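Local structure of mevalonate 3-kinase (Thermoplasma acidophilum, 4RKS) at residues 194-199 with 301-306; 50-55 with 171-176; 182-187 with 233-238; 77-82 with 91-96. The protein phosphorylates (R)-mevalonate at its 3-hydroxyl with ATP, a step in the alternative mevalonate route to isopentenyl diphosphate in extreme acidophiles. All coordinates share one frame; numbering follows the deposited sequence.

Along the chain the order is 4, 2, 3, 1 by the closing of each contact, interactions 3 and 1 interleaved, with interaction 4 nested inside the loop that interaction 2 closes. Interactions 2 and 3 meet directly: strands 169-174 and 179-185 are neighbours, so the mevalonate-side pairing of 50-55 with 171-176 passes straight into the packing of 182-187 on helix 220-238, their centres about 14 Å apart. Interaction 1 pairs strands 193-199 and 298-304, its centre about 19 Å from that of interaction 3. Interaction 4 lies across the chain's centre from interactions 1 and 3, close to residues that bind ATP. The four contacts thus span the enzyme from its nucleotide side to its C-terminal part.

Interaction 1: residues 194-199 with 301-306; sequences SIVAFA and VAVESE
V301 turns CG1 anti to its backbone N (chi1 -172°), which sets CG2 beside that N and facing F198; the phenylalanine ring in turn swings back along its own strand with CG beside the backbone N (chi1 -64°). The two side chains meet obliquely, V301 CG2 lying 3.8 Å from F198 CE1. This packing flanks an antiparallel strand pair that ties strand 193-199 to strand 298-304, the latter within the mevalonate-3-kinase C-terminal domain. S194 and V303 form a hydrogen-bonded pair closed by S194 N to V303 O (2.9 Å, N-H...O 172°) and by V303 N to S194 O. Two residues on, V196 and V301 form the next such pair: V196 N gives to V301 O at 2.8 Å, and V301 N gives to V196 O in return. I195 and A302, between them, make the non-hydrogen-bonded pair, and the backbones close in there, with I195 CA 3.2 Å from V301 O in a CA-H...O contact. The side chains of I195 and A302 lie on one face of the sheet, CG1 to CB at 4.5 Å. On the other face V196 CG2 reaches V303 CG1 at 4.4 Å, and V303 CG1 also rests 3.6 Å from S194 O. At the strand end the hydroxyls S194 OG and S305 OG stand 3.5 Å apart. Strand 321-327 pairs with 193-199 through I195 and L325, whereas A302 bonds A290 of strand 289-292, and helix 308-312 lies against the face of V196, V301 and V303 through L311 and A308.

Interaction 2: residues 50-55 with 171-176; sequences LHTSAG and ITWSDG
An antiparallel strand pair beside the mevalonate pocket of this GHMP kinase joins S53 to T172 and A54 to I171; the S53 side chain lies about 5 Å from bound mevalonate. S53 N gives to T172 O at 3.1 Å and T172 N gives to S53 O at 2.8 Å. Beyond this pair the strands are held by T52 instead: its OG1 accepts S174 N at 3.2 Å (N-H...O 156°) and is also hydrogen-bonded to D228 OD1. A chi1 of -65° puts T52 OG1 beside the backbone N and so CG2 anti to it; this methyl lies alongside W173, 3.7 Å from CE3. I171 also meets the indole, its CG2 over the centre of one face, 3.4 Å above the plane. A54 CB packs on I171 CG1 at 3.9 Å. One water donates to H51 O and T172 O and accepts from S53 OG, so it bridges the two segments beside the S53-T172 pair. S174 OG accepts G176 N in an ST turn and is also hydrogen-bonded to P49 O. Helix 220-238 covers the sheet here through D228 against W173 and A227 against H51, while strand 179-185 pairs with strand 169-174 along its other edge.

Interaction 3: residues 182-187 with 233-238; sequences EKILDP and MIKEYA
I184 and L185 both face L169 in a classic beta bulge, and the displaced backbone puts both of their side chains against A238 of helix 220-238. A238 CB takes the closest apolar contacts. In I184 a chi1 of -60° sets CG1 beside the backbone N and CG2 anti to it, and I184 CG2 approaches A238 CB to 3.5 Å, the shortest apolar distance between the segments; L185 CG lies 3.9 Å from the same CB. The other branch of I184 runs the other way, its CD1 crossing the K235 chain at about a right angle, 4.2 Å from CG. L185 also packs on I243 and I246 of helix 243-262, and I184 lies on I171 of strand 169-174, so these side chains also meet the sheet and helix 243-262. The strand segment 182-185 and the helix segment 233-238 run at 48° to each other, 8.5 Å apart at the axes.

The polar part is a salt bridge between E182 and K235. K235 leaves the helix with CG anti to its backbone N (chi1 -164°) and stays extended to its ammonium, while E182, also extended, comes out of the strand nearly at right angles to it. The OE1 oxygen of E182 is shared, since it also accepts W173 NE1 from the neighbouring strand, which probably limits how the carboxylate can turn. The lysine bond to this oxygen is weak (NZ to OE1 3.1 Å); the stronger one goes from K235 NZ to E182 OE2, 2.9 Å, on the syn lone pair of OE2.

Interaction 4: residues 77-82 with 91-96; sequences THIYFN and RSVRRV
R94, I79 and V93 carry most of the buried surface here. R94 contributes the aliphatic part of its chain: CD rests 3.7 Å from T77 CG2. T77 has OG1 beside its backbone N (chi1 -59°), which leaves CG2 anti to it, and the two side chains meet obliquely. I79 CD1 touches both helix residues, 4.3 Å from R94 CG and 3.8 Å from V93 CG1. I79 and V93 point toward each other's segments and slide past in opposite directions, so that methyl meets methyl alongside. V93 CG2 has a looser neighbour in F81, whose CZ stands 4.5 Å away. The contact packs the start of helix 92-99 on the short strand 79-81, which runs parallel to strand 113-120 in the GHMP kinase N-terminal domain; Y115 of that strand, an ATP-binding residue, touches both I79 and V93, and the F81 side chain lies about 4 Å from G125 of the ATP-binding segment 124-127. The carboxylate of D88 accepts both V93 N and R94 N at the helix start, and within segment 91-96 R91 NH1 lies over one face of the R94 guanidinium.

Interaction 1: residues 194-199 with 301-306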
loop_
_atom_site.group_PDB
_atom_site.type_symbol
_atom_site.label_atom_id
_atom_site.label_comp_id
_atom_site.label_asym_id
_atom_site.label_seq_id
_atom_site.Cartn_x
_atom_site.Cartn_y
_atom_site.Cartn_z
ATOM N N SER A 194 14.895 -8.559 4.230
ATOM C CA SER A 194 13.627 -8.811 4.891
ATOM C C SER A 194 13.198 -7.548 5.597
ATOM O O SER A 194 13.993 -6.639 5.797
ATOM C CB SER A 194 13.728 -9.969 5.899
ATOM O OG SER A 194 14.313 -11.120 5.314
ATOM N N ILE A 195 11.930 -7.502 5.985
ATOM C CA ILE A 195 11.442 -6.413 6.809
ATOM C C ILE A 195 10.848 -6.980 8.087
ATOM O O ILE A 195 9.941 -7.820 8.043
ATOM C CB ILE A 195 10.397 -5.562 6.057
ATOM C CG1 ILE A 195 11.084 -4.781 4.928
ATOM C CG2 ILE A 195 9.692 -4.593 7.009
ATOM C CD1 ILE A 195 10.134 -4.020 4.024
ATOM N N VAL A 196 11.372 -6.558 9.231
ATOM C CA VAL A 196 10.726 -6.924 10.487
ATOM C C VAL A 196 9.761 -5.815 10.913
ATOM O O VAL A 196 10.166 -4.683 11.174
ATOM C CB VAL A 196 11.746 -7.200 11.615
ATOM C CG1 VAL A 196 11.013 -7.662 12.888
ATOM C CG2 VAL A 196 12.742 -8.246 11.167
ATOM N N ALA A 197 8.478 -6.148 10.980
ATOM C CA ALA A 197 7.473 -5.164 11.368
ATOM C C ALA A 197 7.193 -5.225 12.873
ATOM O O ALA A 197 6.879 -6.285 13.424
ATOM C CB ALA A 197 6.182 -5.375 10.571
ATOM N N PHE A 198 7.311 -4.079 13.529
ATOM C CA PHE A 198 6.978 -3.971 14.935
ATOM C C PHE A 198 5.664 -3.234 15.084
ATOM O O PHE A 198 5.595 -2.021 14.847
ATOM C CB PHE A 198 8.090 -3.253 15.698
ATOM C CG PHE A 198 9.402 -3.999 15.695
ATOM C CD1 PHE A 198 10.284 -3.877 14.636
ATOM C CD2 PHE A 198 9.747 -4.826 16.755
ATOM C CE1 PHE A 198 11.486 -4.556 14.633
ATOM C CE2 PHE A 198 10.946 -5.516 16.754
ATOM C CZ PHE A 198 11.818 -5.378 15.696
ATOM N N ALA A 199 4.626 -3.970 15.487
ATOM C CA ALA A 199 3.276 -3.423 15.612
ATOM C C ALA A 199 2.950 -2.980 17.047
ATOM O O ALA A 199 2.936 -3.798 17.960
ATOM C CB ALA A 199 2.260 -4.453 15.132
ATOM N N VAL A 301 11.197 -2.352 9.768
ATOM C CA VAL A 301 12.656 -2.325 9.744
ATOM C C VAL A 301 13.239 -3.234 8.667
ATOM O O VAL A 301 13.148 -4.471 8.748
ATOM C CB VAL A 301 13.238 -2.716 11.120
ATOM C CG1 VAL A 301 14.728 -2.498 11.136
ATOM C CG2 VAL A 301 12.586 -1.888 12.200
ATOM N N ALA A 302 13.822 -2.600 7.652
ATOM C CA ALA A 302 14.561 -3.304 6.620
ATOM C C ALA A 302 15.868 -3.835 7.180
ATOM O O ALA A 302 16.543 -3.146 7.941
ATOM C CB ALA A 302 14.834 -2.390 5.437
ATOM N N VAL A 303 16.237 -5.044 6.772
ATOM C CA VAL A 303 17.445 -5.677 7.265
ATOM C C VAL A 303 17.944 -6.706 6.248
ATOM O O VAL A 303 17.153 -7.276 5.480
ATOM C CB VAL A 303 17.191 -6.348 8.651
ATOM C CG1 VAL A 303 16.190 -7.486 8.524
ATOM C CG2 VAL A 303 18.487 -6.846 9.307
ATOM N N GLU A 304 19.251 -6.951 6.236
ATOM C CA GLU A 304 19.795 -8.020 5.404
ATOM C C GLU A 304 19.331 -9.371 5.935
ATOM O O GLU A 304 19.201 -9.570 7.151
ATOM C CB GLU A 304 21.313 -7.952 5.345
ATOM C CG GLU A 304 21.832 -6.765 4.572
ATOM C CD GLU A 304 23.286 -6.456 4.903
ATOM O OE1 GLU A 304 23.589 -6.249 6.096
ATOM O OE2 GLU A 304 24.119 -6.414 3.974
ATOM N N SER A 305 19.075 -10.295 5.017
ATOM C CA SER A 305 18.458 -11.565 5.369
ATOM C C SER A 305 19.251 -12.298 6.455
ATOM O O SER A 305 18.664 -12.893 7.364
ATOM C CB SER A 305 18.299 -12.444 4.125
ATOM O OG SER A 305 17.117 -12.084 3.420
ATOM N N GLU A 306 20.576 -12.211 6.378
ATOM C CA GLU A 306 21.455 -12.901 7.321
ATOM C C GLU A 306 21.265 -12.413 8.765
ATOM O O GLU A 306 21.572 -13.133 9.711
ATOM C CB GLU A 306 22.908 -12.734 6.891
ATOM C CG GLU A 306 23.212 -11.385 6.265
ATOM C CD GLU A 306 24.670 -11.245 5.853
ATOM O OE1 GLU A 306 25.536 -11.889 6.489
ATOM O OE2 GLU A 306 24.948 -10.489 4.894
#

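Interaction 2: residues 50-55 with 171-176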
loop_
_atom_site.group_PDB
_atom_site.type_symbol
_atom_site.label_atom_id
_atom_site.label_comp_id
_atom_site.label_asym_id
_atom_site.label_seq_id
_atom_site.Cartn_x
_atom_site.Cartn_y
_atom_site.Cartn_z
ATOM N N LEU A 50 -1.786 14.132 -4.490
ATOM C CA LEU A 50 -1.351 15.497 -4.795
ATOM C C LEU A 50 0.087 15.559 -5.288
ATOM O O LEU A 50 0.481 16.514 -5.953
ATOM C CB LEU A 50 -1.509 16.396 -3.571
ATOM C CG LEU A 50 -2.901 16.988 -3.381
ATOM C CD1 LEU A 50 -2.939 17.879 -2.155
ATOM C CD2 LEU A 50 -3.336 17.759 -4.625
ATOM N N HIS A 51 0.881 14.543 -4.961
ATOM C CA HIS A 51 2.284 14.572 -5.340
ATOM C C HIS A 51 2.847 13.171 -5.555
ATOM O O HIS A 51 2.170 12.174 -5.290
ATOM C CB HIS A 51 3.103 15.323 -4.281
ATOM C CG HIS A 51 3.224 14.605 -2.967
ATOM N ND1 HIS A 51 4.085 13.544 -2.772
ATOM C CD2 HIS A 51 2.621 14.823 -1.770
ATOM C CE1 HIS A 51 4.001 13.132 -1.517
ATOM N NE2 HIS A 51 3.116 13.887 -0.889
ATOM N N THR A 52 4.082 13.104 -6.041
ATOM C CA THR A 52 4.725 11.821 -6.361
ATOM C C THR A 52 5.067 11.006 -5.102
ATOM O O THR A 52 5.517 11.563 -4.109
ATOM C CB THR A 52 6.004 12.054 -7.188
ATOM O OG1 THR A 52 5.645 12.629 -8.451
ATOM C CG2 THR A 52 6.776 10.756 -7.422
ATOM N N SER A 53 4.824 9.699 -5.143
ATOM C CA SER A 53 5.145 8.819 -4.019
ATOM C C SER A 53 5.745 7.522 -4.539
ATOM O O SER A 53 5.787 7.302 -5.742
ATOM C CB SER A 53 3.900 8.533 -3.174
ATOM O OG SER A 53 2.844 8.025 -3.975
ATOM N N ALA A 54 6.220 6.677 -3.626
ATOM C CA ALA A 54 6.759 5.370 -3.985
ATOM C C ALA A 54 6.410 4.327 -2.915
ATOM O O ALA A 54 6.150 4.664 -1.761
ATOM C CB ALA A 54 8.294 5.449 -4.185
ATOM N N GLY A 55 6.392 3.057 -3.295
ATOM C CA GLY A 55 6.046 2.036 -2.327
ATOM C C GLY A 55 6.449 0.629 -2.710
ATOM O O GLY A 55 6.894 0.378 -3.832
ATOM N N ILE A 171 6.985 3.470 -8.293
ATOM C CA ILE A 171 6.862 4.899 -8.120
ATOM C C ILE A 171 5.550 5.319 -8.762
ATOM O O ILE A 171 5.228 4.879 -9.862
ATOM C CB ILE A 171 8.033 5.677 -8.763
ATOM C CG1 ILE A 171 9.321 5.489 -7.967
ATOM C CG2 ILE A 171 7.690 7.164 -8.900
ATOM C CD1 ILE A 171 10.524 5.986 -8.701
ATOM N N THR A 172 4.776 6.147 -8.074
ATOM C CA THR A 172 3.576 6.687 -8.679
ATOM C C THR A 172 3.777 8.180 -8.852
ATOM O O THR A 172 3.691 8.936 -7.881
ATOM C CB THR A 172 2.336 6.395 -7.847
ATOM O OG1 THR A 172 2.162 4.979 -7.772
ATOM C CG2 THR A 172 1.082 7.025 -8.489
ATOM N N TRP A 173 4.118 8.575 -10.080
ATOM C CA TRP A 173 4.308 9.985 -10.455
ATOM C C TRP A 173 2.968 10.693 -10.445
ATOM O O TRP A 173 1.978 10.120 -10.867
ATOM C CB TRP A 173 4.945 10.111 -11.853
ATOM C CG TRP A 173 6.206 9.296 -12.026
ATOM C CD1 TRP A 173 6.315 8.059 -12.604
ATOM C CD2 TRP A 173 7.522 9.647 -11.586
ATOM N NE1 TRP A 173 7.617 7.634 -12.570
ATOM C CE2 TRP A 173 8.378 8.582 -11.938
ATOM C CE3 TRP A 173 8.059 10.756 -10.921
ATOM C CZ2 TRP A 173 9.744 8.597 -11.659
ATOM C CZ3 TRP A 173 9.413 10.772 -10.644
ATOM C CH2 TRP A 173 10.243 9.693 -11.009
ATOM N N SER A 174 2.929 11.937 -9.989
ATOM C CA SER A 174 1.662 12.667 -9.936
ATOM C C SER A 174 1.877 14.166 -9.805
ATOM O O SER A 174 2.748 14.621 -9.057
ATOM C CB SER A 174 0.791 12.174 -8.776
ATOM O OG SER A 174 -0.447 12.873 -8.742
ATOM N N ASP A 175 1.074 14.925 -10.546
ATOM C CA ASP A 175 1.087 16.377 -10.469
ATOM C C ASP A 175 -0.214 16.884 -9.851
ATOM O O ASP A 175 -0.517 18.072 -9.890
ATOM C CB ASP A 175 1.307 16.992 -11.863
ATOM C CG ASP A 175 0.240 16.578 -12.882
ATOM O OD1 ASP A 175 -0.790 15.967 -12.508
ATOM O OD2 ASP A 175 0.438 16.871 -14.083
ATOM N N GLY A 176 -0.991 15.966 -9.295
ATOM C CA GLY A 176 -2.265 16.320 -8.699
ATOM C C GLY A 176 -3.449 16.216 -9.648
ATOM O O GLY A 176 -4.599 16.310 -9.217
HETATM O O HOH W 1 1.738 9.541 -5.942
#

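Interaction 3: residues 182-187 with 233-238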
loop_
_atom_site.group_PDB
_atom_site.type_symbol
_atom_site.label_atom_id
_atom_site.label_comp_id
_atom_site.label_asym_id
_atom_site.label_seq_id
_atom_site.Cartn_x
_atom_site.Cartn_y
_atom_site.Cartn_z
ATOM N N GLU A 182 4.724 3.219 -12.073
ATOM C CA GLU A 182 5.751 2.529 -12.839
ATOM C C GLU A 182 6.465 1.490 -11.961
ATOM O O GLU A 182 6.816 1.783 -10.816
ATOM C CB GLU A 182 6.760 3.561 -13.392
ATOM C CG GLU A 182 8.078 2.983 -13.887
ATOM C CD GLU A 182 9.100 4.047 -14.323
ATOM O OE1 GLU A 182 8.978 5.240 -13.945
ATOM O OE2 GLU A 182 10.045 3.667 -15.045
ATOM N N LYS A 183 6.689 0.292 -12.502
ATOM C CA LYS A 183 7.456 -0.739 -11.805
ATOM C C LYS A 183 8.938 -0.440 -11.910
ATOM O O LYS A 183 9.458 -0.290 -13.012
ATOM C CB LYS A 183 7.167 -2.120 -12.387
ATOM C CG LYS A 183 5.769 -2.610 -12.111
ATOM C CD LYS A 183 5.215 -3.408 -13.285
ATOM C CE LYS A 183 5.912 -4.745 -13.417
ATOM N NZ LYS A 183 5.230 -5.614 -14.414
ATOM N N ILE A 184 9.618 -0.386 -10.768
ATOM C CA ILE A 184 11.013 0.046 -10.718
ATOM C C ILE A 184 11.974 -1.109 -10.443
ATOM O O ILE A 184 13.049 -1.186 -11.041
ATOM C CB ILE A 184 11.196 1.148 -9.635
ATOM C CG1 ILE A 184 10.311 2.357 -9.953
ATOM C CG2 ILE A 184 12.615 1.581 -9.550
ATOM C CD1 ILE A 184 10.643 3.038 -11.275
ATOM N N LEU A 185 11.577 -2.008 -9.539
ATOM C CA LEU A 185 12.318 -3.238 -9.260
ATOM C C LEU A 185 11.343 -4.385 -8.960
ATOM O O LEU A 185 10.277 -4.173 -8.355
ATOM C CB LEU A 185 13.280 -3.060 -8.075
ATOM C CG LEU A 185 14.571 -2.242 -8.219
ATOM C CD1 LEU A 185 15.237 -2.103 -6.833
ATOM C CD2 LEU A 185 15.532 -2.891 -9.228
ATOM N N ASP A 186 11.710 -5.584 -9.398
ATOM C CA ASP A 186 10.959 -6.809 -9.106
ATOM C C ASP A 186 11.144 -7.211 -7.637
ATOM O O ASP A 186 12.142 -6.848 -7.017
ATOM C CB ASP A 186 11.430 -7.965 -10.012
ATOM C CG ASP A 186 11.191 -7.703 -11.499
ATOM O OD1 ASP A 186 10.225 -6.985 -11.844
ATOM O OD2 ASP A 186 11.962 -8.246 -12.327
ATOM N N PRO A 187 10.201 -7.986 -7.088
ATOM C CA PRO A 187 10.381 -8.574 -5.752
ATOM C C PRO A 187 11.693 -9.365 -5.630
ATOM O O PRO A 187 12.291 -9.378 -4.558
ATOM C CB PRO A 187 9.156 -9.500 -5.592
ATOM C CG PRO A 187 8.399 -9.449 -6.905
ATOM C CD PRO A 187 8.864 -8.254 -7.655
ATOM N N MET A 233 15.703 9.818 -7.118
ATOM C CA MET A 233 16.857 9.203 -6.491
ATOM C C MET A 233 16.668 7.697 -6.368
ATOM O O MET A 233 17.615 6.941 -6.517
ATOM C CB MET A 233 17.129 9.841 -5.130
ATOM C CG MET A 233 17.535 11.306 -5.235
ATOM S SD MET A 233 17.741 12.122 -3.638
ATOM C CE MET A 233 19.075 11.157 -2.933
ATOM N N ILE A 234 15.438 7.258 -6.135
ATOM C CA ILE A 234 15.163 5.823 -6.053
ATOM C C ILE A 234 15.295 5.158 -7.428
ATOM O O ILE A 234 15.900 4.094 -7.537
ATOM C CB ILE A 234 13.778 5.563 -5.449
ATOM C CG1 ILE A 234 13.822 5.898 -3.953
ATOM C CG2 ILE A 234 13.333 4.096 -5.660
ATOM C CD1 ILE A 234 12.487 5.915 -3.299
ATOM N N LYS A 235 14.776 5.805 -8.475
ATOM C CA LYS A 235 14.890 5.256 -9.828
ATOM C C LYS A 235 16.362 5.087 -10.221
ATOM O O LYS A 235 16.721 4.124 -10.893
ATOM C CB LYS A 235 14.155 6.137 -10.852
ATOM C CG LYS A 235 13.903 5.436 -12.208
ATOM C CD LYS A 235 12.870 6.169 -13.087
ATOM C CE LYS A 235 12.742 5.485 -14.455
ATOM N NZ LYS A 235 11.628 6.035 -15.271
ATOM N N GLU A 236 17.208 6.010 -9.772
ATOM C CA GLU A 236 18.654 5.927 -9.990
ATOM C C GLU A 236 19.326 4.797 -9.209
ATOM O O GLU A 236 20.150 4.054 -9.751
ATOM C CB GLU A 236 19.311 7.251 -9.608
ATOM C CG GLU A 236 18.879 8.432 -10.470
ATOM C CD GLU A 236 19.341 8.306 -11.913
ATOM O OE1 GLU A 236 20.509 7.912 -12.143
ATOM O OE2 GLU A 236 18.526 8.591 -12.817
ATOM N N TYR A 237 19.003 4.680 -7.926
ATOM C CA TYR A 237 19.533 3.573 -7.129
ATOM C C TYR A 237 19.192 2.226 -7.769
ATOM O O TYR A 237 19.973 1.274 -7.700
ATOM C CB TYR A 237 18.979 3.616 -5.705
ATOM C CG TYR A 237 19.598 4.658 -4.812
ATOM C CD1 TYR A 237 20.975 4.842 -4.772
ATOM C CD2 TYR A 237 18.806 5.452 -3.986
ATOM C CE1 TYR A 237 21.548 5.801 -3.937
ATOM C CE2 TYR A 237 19.369 6.416 -3.150
ATOM C CZ TYR A 237 20.739 6.582 -3.130
ATOM O OH TYR A 237 21.300 7.535 -2.304
ATOM N N ALA A 238 18.020 2.157 -8.393
ATOM C CA ALA A 238 17.550 0.912 -8.988
ATOM C C ALA A 238 18.475 0.453 -10.107
ATOM O O ALA A 238 18.650 -0.742 -10.316
ATOM C CB ALA A 238 16.105 1.069 -9.506
#

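Interaction 4: residues 77-82 with 91-96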
loop_
_atom_site.group_PDB
_atom_site.type_symbol
_atom_site.label_atom_id
_atom_site.label_comp_id
_atom_site.label_asym_id
_atom_site.label_seq_id
_atom_site.Cartn_x
_atom_site.Cartn_y
_atom_site.Cartn_z
ATOM N N THR A 77 -26.866 -5.530 -5.965
ATOM C CA THR A 77 -25.464 -5.295 -5.654
ATOM C C THR A 77 -25.208 -5.306 -4.143
ATOM O O THR A 77 -25.782 -4.508 -3.393
ATOM C CB THR A 77 -24.991 -3.974 -6.255
ATOM O OG1 THR A 77 -25.171 -4.028 -7.674
ATOM C CG2 THR A 77 -23.511 -3.739 -5.951
ATOM N N HIS A 78 -24.375 -6.246 -3.712
ATOM C CA HIS A 78 -23.937 -6.353 -2.319
ATOM C C HIS A 78 -22.425 -6.182 -2.204
ATOM O O HIS A 78 -21.663 -6.653 -3.052
ATOM C CB HIS A 78 -24.313 -7.702 -1.705
ATOM C CG HIS A 78 -25.779 -8.005 -1.729
ATOM N ND1 HIS A 78 -26.616 -7.739 -0.665
ATOM C CD2 HIS A 78 -26.553 -8.581 -2.681
ATOM C CE1 HIS A 78 -27.845 -8.119 -0.967
ATOM N NE2 HIS A 78 -27.835 -8.632 -2.186
ATOM N N ILE A 79 -22.002 -5.500 -1.145
ATOM C CA ILE A 79 -20.589 -5.348 -0.814
ATOM C C ILE A 79 -20.374 -5.962 0.556
ATOM O O ILE A 79 -21.061 -5.592 1.504
ATOM C CB ILE A 79 -20.154 -3.872 -0.769
ATOM C CG1 ILE A 79 -20.562 -3.142 -2.050
ATOM C CG2 ILE A 79 -18.664 -3.766 -0.473
ATOM C CD1 ILE A 79 -20.021 -3.762 -3.280
ATOM N N TYR A 80 -19.434 -6.891 0.662
ATOM C CA TYR A 80 -19.130 -7.543 1.937
ATOM C C TYR A 80 -17.649 -7.419 2.288
ATOM O O TYR A 80 -16.791 -7.692 1.451
ATOM C CB TYR A 80 -19.498 -9.037 1.909
ATOM C CG TYR A 80 -20.969 -9.338 1.745
ATOM C CD1 TYR A 80 -21.841 -9.246 2.823
ATOM C CD2 TYR A 80 -21.483 -9.742 0.517
ATOM C CE1 TYR A 80 -23.202 -9.521 2.674
ATOM C CE2 TYR A 80 -22.834 -10.015 0.356
ATOM C CZ TYR A 80 -23.690 -9.897 1.435
ATOM O OH TYR A 80 -25.026 -10.194 1.291
ATOM N N PHE A 81 -17.370 -7.051 3.540
ATOM C CA PHE A 81 -16.010 -7.012 4.076
ATOM C C PHE A 81 -15.871 -7.997 5.228
ATOM O O PHE A 81 -16.448 -7.796 6.293
ATOM C CB PHE A 81 -15.660 -5.585 4.527
ATOM C CG PHE A 81 -15.541 -4.606 3.382
ATOM C CD1 PHE A 81 -14.499 -4.714 2.468
ATOM C CD2 PHE A 81 -16.466 -3.593 3.216
ATOM C CE1 PHE A 81 -14.382 -3.813 1.400
ATOM C CE2 PHE A 81 -16.360 -2.694 2.151
ATOM C CZ PHE A 81 -15.313 -2.807 1.247
ATOM N N ASN A 82 -15.113 -9.065 4.991
ATOM C CA ASN A 82 -15.015 -10.203 5.905
ATOM C C ASN A 82 -16.369 -10.689 6.416
ATOM O O ASN A 82 -16.524 -11.007 7.591
ATOM C CB ASN A 82 -14.113 -9.862 7.087
ATOM C CG ASN A 82 -12.637 -9.960 6.739
ATOM O OD1 ASN A 82 -12.242 -9.780 5.583
ATOM N ND2 ASN A 82 -11.815 -10.256 7.741
ATOM N N ARG A 91 -20.740 4.965 -2.637
ATOM C CA ARG A 91 -20.601 4.241 -3.904
ATOM C C ARG A 91 -19.130 4.155 -4.295
ATOM O O ARG A 91 -18.784 4.208 -5.473
ATOM C CB ARG A 91 -21.425 4.902 -5.021
ATOM C CG ARG A 91 -22.897 5.107 -4.663
ATOM C CD ARG A 91 -23.690 5.674 -5.829
ATOM N NE ARG A 91 -23.752 4.727 -6.935
ATOM C CZ ARG A 91 -24.602 3.705 -6.993
ATOM N NH1 ARG A 91 -25.464 3.501 -6.007
ATOM N NH2 ARG A 91 -24.589 2.885 -8.036
ATOM N N SER A 92 -18.272 4.024 -3.287
ATOM C CA SER A 92 -16.833 3.887 -3.484
ATOM C C SER A 92 -16.494 2.666 -4.361
ATOM O O SER A 92 -15.892 2.801 -5.426
ATOM C CB SER A 92 -16.138 3.792 -2.119
ATOM O OG SER A 92 -14.806 3.331 -2.248
ATOM N N VAL A 93 -16.899 1.479 -3.921
ATOM C CA VAL A 93 -16.674 0.266 -4.703
ATOM C C VAL A 93 -17.671 0.175 -5.861
ATOM O O VAL A 93 -17.312 -0.223 -6.970
ATOM C CB VAL A 93 -16.773 -1.002 -3.819
ATOM C CG1 VAL A 93 -16.808 -2.272 -4.679
ATOM C CG2 VAL A 93 -15.607 -1.047 -2.831
ATOM N N ARG A 94 -18.917 0.570 -5.611
ATOM C CA ARG A 94 -19.950 0.476 -6.630
ATOM C C ARG A 94 -19.666 1.368 -7.850
ATOM O O ARG A 94 -20.065 1.029 -8.954
ATOM C CB ARG A 94 -21.319 0.797 -6.026
ATOM C CG ARG A 94 -21.857 -0.348 -5.154
ATOM C CD ARG A 94 -23.330 -0.200 -4.810
ATOM N NE ARG A 94 -23.599 1.008 -4.042
ATOM C CZ ARG A 94 -24.800 1.349 -3.588
ATOM N NH1 ARG A 94 -25.849 0.566 -3.820
ATOM N NH2 ARG A 94 -24.952 2.475 -2.901
ATOM N N ARG A 95 -18.964 2.482 -7.650
ATOM C CA ARG A 95 -18.506 3.323 -8.765
ATOM C C ARG A 95 -17.656 2.552 -9.763
ATOM O O ARG A 95 -17.865 2.652 -10.976
ATOM C CB ARG A 95 -17.691 4.516 -8.266
ATOM C CG ARG A 95 -18.435 5.827 -8.307
ATOM C CD ARG A 95 -17.545 6.972 -7.859
ATOM N NE ARG A 95 -18.334 8.109 -7.397
ATOM C CZ ARG A 95 -18.812 8.227 -6.163
ATOM N NH1 ARG A 95 -19.521 9.293 -5.820
ATOM N NH2 ARG A 95 -18.577 7.276 -5.269
ATOM N N VAL A 96 -16.684 1.804 -9.240
ATOM C CA VAL A 96 -15.787 0.986 -10.061
ATOM C C VAL A 96 -16.561 -0.099 -10.782
ATOM O O VAL A 96 -16.372 -0.338 -11.981
ATOM C CB VAL A 96 -14.680 0.326 -9.217
ATOM C CG1 VAL A 96 -13.851 -0.613 -10.073
ATOM C CG2 VAL A 96 -13.809 1.376 -8.555
HETATM O O HOH W 2 -27.078 -2.482 -3.716
#